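Local coordinates for protein GH127 beta-L-arabinofuranoside (Geobacillus stearothermophilus, PDB 4QK0) that probably hydrolyses beta-L-arabinofuranosidic bonds as a glycoside hydrolase of family 127, releasing L-arabinose from its substrates, at residues Ile628-Trp633 / Gly639-Trp644; Lys130-Leu135 / His139-Ala144; Val16-Gln21 / Arg25-Val30; Val473-Glu476 / Glu480-Leu483. All coordinates share one frame; numbering follows the deposited sequence. Where two conformers were deposited one is given.

Interaction 1: Ile628-Trp633 / Gly639-Trp644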
# COMPACT_ATOMS: atom_id res chain seq x y z
N ILE A 628 8.16 13.62 21.03
CA ILE A 628 8.48 14.96 20.60
C ILE A 628 7.44 15.47 19.57
O ILE A 628 6.63 14.68 19.07
CB ILE A 628 9.88 15.01 19.95
CG1 ILE A 628 9.98 14.02 18.78
CG2 ILE A 628 10.96 14.69 20.98
CD1 ILE A 628 10.51 14.61 17.52
N PRO A 629 7.46 16.78 19.25
CA PRO A 629 6.51 17.31 18.31
C PRO A 629 6.68 16.72 16.94
O PRO A 629 7.82 16.60 16.46
CB PRO A 629 6.86 18.83 18.28
CG PRO A 629 7.34 19.12 19.63
CD PRO A 629 8.14 17.88 19.98
N TYR A 630 5.57 16.42 16.29
CA TYR A 630 5.59 15.82 14.97
C TYR A 630 6.42 16.61 14.01
O TYR A 630 7.25 16.03 13.30
CB TYR A 630 4.17 15.64 14.42
CG TYR A 630 4.16 15.15 13.00
CD1 TYR A 630 4.30 13.81 12.70
CD2 TYR A 630 3.97 16.03 11.95
CE1 TYR A 630 4.31 13.39 11.37
CE2 TYR A 630 3.93 15.58 10.64
CZ TYR A 630 4.13 14.27 10.36
OH TYR A 630 4.11 13.88 9.06
N TYR A 631 6.24 17.94 14.00
CA TYR A 631 6.96 18.77 13.01
C TYR A 631 8.45 18.61 13.12
O TYR A 631 9.18 18.79 12.10
CB TYR A 631 6.59 20.30 13.12
CG TYR A 631 7.17 20.99 14.31
CD1 TYR A 631 8.53 21.34 14.34
CD2 TYR A 631 6.41 21.24 15.43
CE1 TYR A 631 9.10 21.94 15.48
CE2 TYR A 631 6.96 21.84 16.55
CZ TYR A 631 8.34 22.20 16.56
OH TYR A 631 8.88 22.81 17.69
N ALA A 632 8.93 18.30 14.33
CA ALA A 632 10.38 18.20 14.58
C ALA A 632 11.01 16.83 14.36
O ALA A 632 12.20 16.65 14.66
CB ALA A 632 10.70 18.65 15.98
N TRP A 633 10.26 15.87 13.86
CA TRP A 633 10.80 14.53 13.63
C TRP A 633 11.81 14.58 12.50
O TRP A 633 11.85 15.54 11.72
CB TRP A 633 9.64 13.50 13.39
CG TRP A 633 9.26 13.26 11.96
CD1 TRP A 633 8.44 14.01 11.21
CD2 TRP A 633 9.70 12.18 11.13
NE1 TRP A 633 8.39 13.52 9.94
CE2 TRP A 633 9.13 12.37 9.87
CE3 TRP A 633 10.57 11.08 11.33
CZ2 TRP A 633 9.36 11.50 8.81
CZ3 TRP A 633 10.80 10.23 10.29
CH2 TRP A 633 10.18 10.42 9.03
N GLY A 639 15.31 6.91 11.11
CA GLY A 639 14.79 6.00 12.10
C GLY A 639 13.28 5.87 12.01
O GLY A 639 12.61 6.61 11.27
N GLU A 640 12.75 4.89 12.73
CA GLU A 640 11.32 4.72 12.83
C GLU A 640 10.68 5.96 13.47
O GLU A 640 11.30 6.64 14.32
CB GLU A 640 10.99 3.47 13.66
CG GLU A 640 11.38 2.17 12.96
CD GLU A 640 10.81 0.93 13.64
OE1 GLU A 640 9.66 0.93 14.15
OE2 GLU A 640 11.56 -0.05 13.72
N MSE A 641 9.40 6.17 13.12
CA MSE A 641 8.53 7.21 13.74
C MSE A 641 7.10 6.78 13.67
O MSE A 641 6.70 6.19 12.70
CB MSE A 641 8.75 8.53 13.00
CG MSE A 641 7.96 9.69 13.59
SE MSE A 641 6.13 9.73 12.78
CE MSE A 641 6.57 10.31 11.04
N VAL A 642 6.34 7.00 14.74
CA VAL A 642 4.91 6.84 14.71
C VAL A 642 4.23 7.93 15.45
O VAL A 642 4.74 8.40 16.43
CB VAL A 642 4.38 5.51 15.32
CG1 VAL A 642 4.81 4.34 14.47
CG2 VAL A 642 4.88 5.29 16.72
N VAL A 643 3.02 8.26 14.98
CA VAL A 643 2.10 9.16 15.66
C VAL A 643 1.06 8.35 16.40
O VAL A 643 0.83 8.54 17.59
CB VAL A 643 1.38 10.11 14.67
CG1 VAL A 643 0.23 10.89 15.34
CG2 VAL A 643 2.36 11.09 14.09
N TRP A 644 0.41 7.44 15.68
CA TRP A 644 -0.62 6.67 16.28
C TRP A 644 0.01 5.46 16.95
O TRP A 644 0.48 4.54 16.29
CB TRP A 644 -1.67 6.29 15.25
CG TRP A 644 -2.45 7.45 14.83
CD1 TRP A 644 -2.25 8.24 13.74
CD2 TRP A 644 -3.60 7.96 15.50
NE1 TRP A 644 -3.16 9.23 13.71
CE2 TRP A 644 -4.03 9.06 14.77
CE3 TRP A 644 -4.31 7.57 16.63
CZ2 TRP A 644 -5.14 9.81 15.14
CZ3 TRP A 644 -5.42 8.29 16.99
CH2 TRP A 644 -5.81 9.43 16.25
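Trp633 and Met641, modelled as selenomethionine, meet through a CH-pi contact: the methyl CE of Met641 lies over one face of the indole, 3.7 Å from the centroid of the six-membered ring and 18° off its normal. CG of Met641 stands anti to the backbone N (chi1 -177°), and the bends further along fold the end of the chain back over the indole. This suits a flexible, unbranched residue, which can lay CB, CG and CE along a flat ring; CB of Met641 touches CE3 of Trp633 at 3.6 Å.

The Met-aromatic contacts come next. SE of Met641 stands farther off over the same indole, 4.8 Å from the centroid of the five-membered ring, whereas it approaches the Tyr630 ring at the edge, 5.5 Å from that ring's centroid.

Simple apolar packing completes the contact. CE1 of Tyr630 is 3.8 Å from CE of Met641, and CD1 of Tyr630 is 3.6 Å from CG2 of Val643, whose compact branch fits beside the ring. Only carbons of the Tyr630 ring take part; its OH is bonded to the carbonyl of Pro384. Arg404 makes a cation-pi contact with Trp633 and also bonds to its carbonyl. Replacing Trp633 by an alanine would probably leave the methyl of Met641 without its aromatic floor and deprive Arg404 of its pi partner.

With dispersion and the polarisable chalcogen of Met641 (sulfur in ordinary methionine) in place of directional bonds, the turn after strand 620-629 is joined to strand 641-647 by shape fit, in a buried place where C-terminal and catalytic domains meet.

Interaction 2: Lys130-Leu135 / His139-Ala144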
# COMPACT_ATOMS: atom_id res chain seq x y z
N LYS A 130 1.44 27.19 -30.28
CA LYS A 130 0.61 26.07 -29.77
C LYS A 130 -0.11 26.38 -28.45
O LYS A 130 -0.67 25.48 -27.83
CB LYS A 130 1.47 24.81 -29.60
CG LYS A 130 1.56 23.91 -30.82
CD LYS A 130 1.36 24.66 -32.12
CE LYS A 130 1.59 23.78 -33.35
NZ LYS A 130 3.04 23.66 -33.67
N ARG A 131 -0.14 27.66 -28.07
CA ARG A 131 -0.74 28.08 -26.84
C ARG A 131 -2.23 27.75 -26.75
O ARG A 131 -2.95 27.62 -27.74
CB ARG A 131 -0.48 29.54 -26.53
CG ARG A 131 -1.11 30.55 -27.49
CD ARG A 131 -0.57 31.94 -27.20
NE ARG A 131 -1.16 32.91 -28.10
CZ ARG A 131 -1.00 34.24 -28.06
NH1 ARG A 131 -0.28 34.84 -27.14
NH2 ARG A 131 -1.64 34.99 -28.97
N TRP A 132 -2.64 27.49 -25.52
CA TRP A 132 -4.02 27.18 -25.22
C TRP A 132 -4.59 25.91 -25.85
O TRP A 132 -5.79 25.78 -25.97
CB TRP A 132 -4.92 28.36 -25.64
CG TRP A 132 -4.52 29.77 -25.19
CD1 TRP A 132 -4.49 30.89 -25.97
CD2 TRP A 132 -4.17 30.20 -23.86
NE1 TRP A 132 -4.14 32.01 -25.21
CE2 TRP A 132 -3.95 31.61 -23.91
CE3 TRP A 132 -4.01 29.54 -22.64
CZ2 TRP A 132 -3.60 32.35 -22.78
CZ3 TRP A 132 -3.65 30.28 -21.51
CH2 TRP A 132 -3.43 31.67 -21.59
N MSE A 133 -3.76 24.97 -26.25
CA MSE A 133 -4.26 23.73 -26.85
C MSE A 133 -4.24 22.55 -25.87
O MSE A 133 -4.78 21.50 -26.15
CB MSE A 133 -3.47 23.39 -28.12
CG MSE A 133 -3.62 24.44 -29.23
SE MSE A 133 -5.45 24.64 -29.95
CE MSE A 133 -6.02 26.43 -29.42
N ASN A 134 -3.61 22.72 -24.71
CA ASN A 134 -3.59 21.68 -23.68
C ASN A 134 -3.61 22.26 -22.28
O ASN A 134 -2.64 22.23 -21.51
CB ASN A 134 -2.41 20.71 -23.84
CG ASN A 134 -2.60 19.45 -22.99
OD1 ASN A 134 -3.41 19.41 -22.06
ND2 ASN A 134 -1.85 18.41 -23.32
N LEU A 135 -4.79 22.75 -21.94
CA LEU A 135 -5.08 23.28 -20.60
C LEU A 135 -5.15 22.18 -19.58
O LEU A 135 -4.92 22.42 -18.39
CB LEU A 135 -6.41 24.06 -20.62
CG LEU A 135 -6.38 25.54 -21.11
CD1 LEU A 135 -5.61 26.37 -20.12
CD2 LEU A 135 -5.77 25.67 -22.50
N HIS A 139 -0.61 23.71 -17.71
CA HIS A 139 -0.45 24.64 -16.57
C HIS A 139 -0.29 26.15 -16.91
O HIS A 139 0.20 26.91 -16.11
CB HIS A 139 0.76 24.22 -15.74
CG HIS A 139 0.55 22.99 -14.93
ND1 HIS A 139 0.33 21.76 -15.51
CD2 HIS A 139 0.66 22.78 -13.60
CE1 HIS A 139 0.29 20.84 -14.56
NE2 HIS A 139 0.44 21.44 -13.39
N GLU A 140 -0.70 26.54 -18.10
CA GLU A 140 -0.59 27.93 -18.56
C GLU A 140 -1.25 28.87 -17.58
O GLU A 140 -0.63 29.86 -17.12
CB GLU A 140 -1.20 28.09 -19.94
CG GLU A 140 -0.32 27.63 -21.08
CD GLU A 140 -1.11 27.53 -22.41
OE1 GLU A 140 -0.82 28.32 -23.36
OE2 GLU A 140 -1.99 26.64 -22.48
N LEU A 141 -2.52 28.59 -17.25
CA LEU A 141 -3.26 29.46 -16.31
C LEU A 141 -2.71 29.34 -14.89
O LEU A 141 -2.69 30.31 -14.14
CB LEU A 141 -4.76 29.15 -16.34
CG LEU A 141 -5.38 29.39 -17.69
CD1 LEU A 141 -6.85 29.03 -17.64
CD2 LEU A 141 -5.21 30.82 -18.19
N TYR A 142 -2.30 28.13 -14.53
CA TYR A 142 -1.65 27.91 -13.25
C TYR A 142 -0.43 28.79 -13.10
O TYR A 142 -0.23 29.45 -12.06
CB TYR A 142 -1.29 26.41 -13.13
CG TYR A 142 -0.41 25.99 -12.00
CD1 TYR A 142 0.95 26.02 -12.12
CD2 TYR A 142 -0.95 25.51 -10.81
CE1 TYR A 142 1.77 25.62 -11.06
CE2 TYR A 142 -0.15 25.11 -9.77
CZ TYR A 142 1.22 25.16 -9.91
OH TYR A 142 2.00 24.75 -8.89
N CYS A 143 0.43 28.80 -14.11
CA CYS A 143 1.62 29.70 -14.03
C CYS A 143 1.22 31.17 -13.99
O CYS A 143 1.76 31.93 -13.22
CB CYS A 143 2.61 29.44 -15.20
SG CYS A 143 3.42 27.81 -15.11
N ALA A 144 0.23 31.54 -14.80
CA ALA A 144 -0.27 32.92 -14.81
C ALA A 144 -0.80 33.29 -13.44
O ALA A 144 -0.46 34.33 -12.89
CB ALA A 144 -1.35 33.07 -15.83
O HOH W 1 -1.99 24.97 -20.34
O HOH W 2 -1.78 24.69 -23.91
O HOH W 3 -2.72 22.14 -16.66
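The amide N of Trp132 donates to OE1 of Glu140 at 2.9 Å, with an N-H...O angle of 157°; OE1 accepts with its syn lone pair. The same N-H also reaches OE2 of Glu140, weakly, at 3.2 Å. Glu140 spans the gap because its chain runs extended beyond CG (chi2 167°), carrying the carboxylate from the first turn of helix 140-158 to the Lys130-Met133 type II turn. OE1 has a further partner in the hydroxyl of Tyr118.

Water widens this polar centre. Water 1 donates to OE2 of Glu140 at 2.7 Å and to the carbonyl O of Asn134, and accepts from the backbone N of Glu140, so it ties the helix start to the loop. Water 3 links O of Leu135 to N of His139, the N-cap residue.

Around these bonds lies the packing. OE1 of Glu140 approaches the indole of Trp132 obliquely, 3.5 Å from CE3, while CB of Glu140 lies 3.6 Å from CZ3 of Trp132. The same CZ3 touches CD2 of Leu141 at 3.7 Å, and CD1 of Leu135 meets CD1 of Leu141 at 3.8 Å, two branched chains suited to filling space beside a large ring. NE1 of Trp132 bonds to the hydroxyl of Tyr173.

A leucine in place of Glu140 would probably leave the amide of Trp132 without its acceptor and water 1 with one fewer. One buried carboxylate thus gathers a backbone N-H, a water and the hydroxyl of Tyr118, which probably favours its ionised form, as may the nearby helix start.

Interaction 3: Val16-Gln21 / Arg25-Val30; sequences VNLKDQ and RYIDVV
The backbone N of Arg25 donates to the carbonyl O of Gln21 at 3.0 Å, with an N-H...O angle of 163°. Residues four apart are joined, the pairing of an alpha-helix, so this bond belongs to the first turn of helix 22-42. CB of Arg25 passes 3.4 Å from that same O of Gln21. Just ahead of the turn, Asp20 bonds through OD2 to N of Trp23 and through OD1 to N of Lys24. A short carboxylate is well suited to capping backbone N-H groups here, and its negative charge probably also favours the positive end of the helix dipole.

The second meeting is apolar. Leu18, the last residue of strand 15-18, and Ile27 reach toward each other tip to tip, and their CD1 methyls come to 3.4 Å, tighter than the usual distance for two carbons. Ile27 has CG1 beside the backbone N (chi1 -65°), and its extended outer arm carries CD1 toward the strand. Ile27 also packs on Ile421 of helix 413-422. Arg25 sends its guanidinium the other way, where NH1 bonds to the carbonyl of Leu374 and NH2 lies over the rim of the Tyr26 ring.

Together these features form a strand-to-helix connection with a side-chain cap at the helix start, joining an edge strand of a beta-sheet to the first long helix of the catalytic domain.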
# COMPACT_ATOMS: atom_id res chain seq x y z
N VAL A 16 1.45 44.31 10.74
CA VAL A 16 1.67 43.30 11.79
C VAL A 16 3.14 43.03 11.93
O VAL A 16 3.77 42.73 10.96
CB VAL A 16 0.98 41.97 11.43
CG1 VAL A 16 1.23 40.92 12.48
CG2 VAL A 16 -0.52 42.18 11.26
N ASN A 17 3.69 43.14 13.15
CA ASN A 17 5.07 42.75 13.42
C ASN A 17 5.10 41.54 14.28
O ASN A 17 4.48 41.48 15.37
CB ASN A 17 5.86 43.84 14.15
CG ASN A 17 5.86 45.14 13.39
OD1 ASN A 17 6.11 45.18 12.19
ND2 ASN A 17 5.53 46.21 14.07
N LEU A 18 5.87 40.58 13.84
CA LEU A 18 6.12 39.41 14.67
C LEU A 18 7.07 39.73 15.80
O LEU A 18 8.06 40.35 15.56
CB LEU A 18 6.78 38.36 13.85
CG LEU A 18 5.95 37.23 13.33
CD1 LEU A 18 6.98 36.32 12.72
CD2 LEU A 18 5.23 36.48 14.43
N LYS A 19 6.78 39.29 17.00
CA LYS A 19 7.69 39.48 18.11
C LYS A 19 7.75 38.18 18.91
O LYS A 19 7.52 38.17 20.09
CB LYS A 19 7.18 40.59 19.07
CG LYS A 19 7.11 42.06 18.64
CD LYS A 19 6.73 42.99 19.88
CE LYS A 19 5.38 42.80 20.66
NZ LYS A 19 5.19 41.56 21.50
N ASP A 20 7.99 37.06 18.27
CA ASP A 20 7.92 35.81 19.03
C ASP A 20 9.25 35.09 18.91
O ASP A 20 10.21 35.67 18.47
CB ASP A 20 6.72 34.96 18.58
CG ASP A 20 7.04 34.12 17.39
OD1 ASP A 20 7.94 34.53 16.60
OD2 ASP A 20 6.40 33.03 17.27
N GLN A 21 9.30 33.85 19.36
CA GLN A 21 10.49 33.02 19.17
C GLN A 21 10.23 32.01 18.07
O GLN A 21 11.01 31.86 17.14
CB GLN A 21 10.80 32.25 20.44
CG GLN A 21 11.31 33.09 21.60
CD GLN A 21 12.53 33.91 21.21
OE1 GLN A 21 12.38 35.06 20.83
NE2 GLN A 21 13.72 33.32 21.28
N ARG A 25 12.03 32.55 14.37
CA ARG A 25 13.10 31.63 13.96
C ARG A 25 12.87 31.06 12.55
O ARG A 25 13.80 31.01 11.73
CB ARG A 25 13.27 30.51 15.01
CG ARG A 25 14.61 29.78 14.93
CD ARG A 25 14.56 28.44 15.65
NE ARG A 25 13.70 27.52 14.94
CZ ARG A 25 14.05 26.82 13.87
NH1 ARG A 25 15.27 26.91 13.34
NH2 ARG A 25 13.18 25.96 13.35
N TYR A 26 11.63 30.69 12.22
CA TYR A 26 11.35 30.11 10.88
C TYR A 26 11.51 31.13 9.78
O TYR A 26 12.03 30.85 8.68
CB TYR A 26 9.94 29.51 10.83
CG TYR A 26 9.82 28.09 11.40
CD1 TYR A 26 10.35 27.02 10.71
CD2 TYR A 26 9.14 27.83 12.56
CE1 TYR A 26 10.26 25.72 11.19
CE2 TYR A 26 9.01 26.53 13.03
CZ TYR A 26 9.60 25.47 12.31
OH TYR A 26 9.52 24.20 12.77
N ILE A 27 11.06 32.35 10.05
CA ILE A 27 11.23 33.44 9.07
C ILE A 27 12.69 33.72 8.81
O ILE A 27 13.10 33.89 7.68
CB ILE A 27 10.48 34.71 9.51
CG1 ILE A 27 9.00 34.40 9.50
CG2 ILE A 27 10.78 35.88 8.59
CD1 ILE A 27 8.11 35.60 9.56
N ASP A 28 13.48 33.75 9.86
CA ASP A 28 14.92 33.93 9.71
C ASP A 28 15.54 32.85 8.88
O ASP A 28 16.42 33.13 8.05
CB ASP A 28 15.62 34.01 11.08
CG ASP A 28 15.23 35.30 11.86
OD1 ASP A 28 14.76 36.28 11.21
OD2 ASP A 28 15.39 35.35 13.12
N VAL A 29 15.11 31.61 9.10
CA VAL A 29 15.59 30.49 8.28
C VAL A 29 15.18 30.68 6.83
O VAL A 29 15.98 30.45 5.90
CB VAL A 29 15.07 29.15 8.82
CG1 VAL A 29 15.23 28.06 7.78
CG2 VAL A 29 15.84 28.78 10.09
N VAL A 30 13.93 31.06 6.59
CA VAL A 30 13.53 31.29 5.19
C VAL A 30 14.34 32.40 4.54
O VAL A 30 14.73 32.30 3.36
CB VAL A 30 12.01 31.64 5.12
CG1 VAL A 30 11.62 32.17 3.75
CG2 VAL A 30 11.17 30.43 5.41

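Interaction 4: Val473-Glu476 / Glu480-Leu483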
# COMPACT_ATOMS: atom_id res chain seq x y z
N VAL A 473 -4.18 46.30 24.87
CA VAL A 473 -4.99 46.99 23.91
C VAL A 473 -4.83 48.48 24.16
O VAL A 473 -5.27 48.97 25.20
CB VAL A 473 -6.49 46.58 24.04
CG1 VAL A 473 -7.33 47.31 23.00
CG2 VAL A 473 -6.64 45.07 23.86
N SER A 474 -4.30 49.20 23.18
CA SER A 474 -4.11 50.64 23.31
C SER A 474 -4.69 51.46 22.18
O SER A 474 -4.05 51.65 21.18
CB SER A 474 -2.64 50.90 23.39
OG SER A 474 -2.18 50.13 24.46
N PRO A 475 -5.93 51.94 22.33
CA PRO A 475 -6.48 52.83 21.32
C PRO A 475 -5.88 54.24 21.48
O PRO A 475 -5.48 54.62 22.58
CB PRO A 475 -7.98 52.80 21.59
CG PRO A 475 -8.16 52.25 22.93
CD PRO A 475 -6.86 51.69 23.44
N GLU A 476 -5.77 54.97 20.38
CA GLU A 476 -5.22 56.33 20.41
C GLU A 476 -6.04 57.20 21.39
O GLU A 476 -5.50 57.82 22.28
CB GLU A 476 -5.24 56.95 19.03
CG GLU A 476 -4.09 57.91 18.80
CD GLU A 476 -4.32 58.87 17.63
OE1 GLU A 476 -5.05 58.50 16.66
OE2 GLU A 476 -3.77 60.00 17.69
N GLU A 480 -15.37 52.27 22.04
CA GLU A 480 -16.08 51.04 22.10
C GLU A 480 -15.82 50.28 20.81
O GLU A 480 -16.00 50.80 19.72
CB GLU A 480 -17.57 51.30 22.27
CG GLU A 480 -18.43 50.07 22.50
CD GLU A 480 -19.92 50.38 22.44
OE1 GLU A 480 -20.30 51.55 22.19
OE2 GLU A 480 -20.71 49.43 22.64
N PHE A 481 -15.34 49.06 20.94
CA PHE A 481 -15.29 48.14 19.83
C PHE A 481 -15.17 46.70 20.35
O PHE A 481 -14.97 46.44 21.56
CB PHE A 481 -14.16 48.49 18.85
CG PHE A 481 -12.80 48.56 19.50
CD1 PHE A 481 -12.02 47.45 19.66
CD2 PHE A 481 -12.31 49.77 19.98
CE1 PHE A 481 -10.79 47.53 20.31
CE2 PHE A 481 -11.08 49.87 20.63
CZ PHE A 481 -10.31 48.74 20.79
N THR A 482 -15.30 45.76 19.41
CA THR A 482 -15.32 44.34 19.71
C THR A 482 -14.00 43.67 19.35
O THR A 482 -13.42 43.91 18.29
CB THR A 482 -16.45 43.67 18.99
OG1 THR A 482 -17.65 44.32 19.36
CG2 THR A 482 -16.50 42.21 19.37
N LEU A 483 -13.48 42.94 20.32
CA LEU A 483 -12.32 42.08 20.13
C LEU A 483 -12.83 40.66 20.09
O LEU A 483 -13.52 40.22 21.03
CB LEU A 483 -11.41 42.18 21.33
CG LEU A 483 -9.95 42.24 21.01
CD1 LEU A 483 -9.71 43.59 20.32
CD2 LEU A 483 -9.15 42.09 22.29
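Val473 and Phe481 face each other across a beta-arch: strands 468-475 and 479-486 are joined by a short turn but belong to two different sheets, as in a beta-sandwich. The axes of segments 473-475 and 480-483 approach to 10.7 Å, with their directions 148° apart; this is too far for backbone pairing, so side chains alone bridge the gap.

The buried side is where the contact is closest. Alternation along each strand points Val473 and Pro475 toward Phe481 and Leu483, all four apolar and suited to an interior between sheets. CG1 of Val473 reaches the ring edge of Phe481, 4.0 Å from CZ, near the ring plane. On the same rim CB of Pro475 approaches CE2 of Phe481 at 4.4 Å, a looser touch from a rigid residue. Phe481 presents this edge because CG sits between the backbone N and the carbonyl carbon (chi1 56°), swinging the ring in toward the other sheet. Trp520 stacks on Phe481 and also touches Val473, Pro475 and Leu483, so the contact is part of a larger apolar core.

The outer side is different in kind. Ser474 points away from the other strand, its small polar group at home on a partly exposed face. Glu476 and Glu480, near the turn, are exposed, as charged chains should be, and OE2 of Glu480 forms a salt bridge with NE of Arg517.

Farther from the turn, branched tips meet: CG2 of Val473 lies 4.2 Å from CD2 of Leu483.

Along the chain the order is interaction 3, interaction 2, interaction 4, interaction 1, each closing before the next opens. Interactions 2 and 3 both fall in the catalytic domain, with centres 36 Å apart, while interaction 4 belongs to the middle domain and interaction 1 to the C-terminal domain. Strand 15-18 of interaction 3 and strand 468-475 of interaction 4 share one antiparallel sheet, so the chain's beginning completes a sheet built mainly from the middle domain. Interactions 1 and 3 touch where Tyr631 CD1 lies 3.4 Å from Tyr26 OH, bringing C-terminal and catalytic parts together. Interactions 1 and 2 lie on opposite sides of the chain's centre, 40 Å between centres.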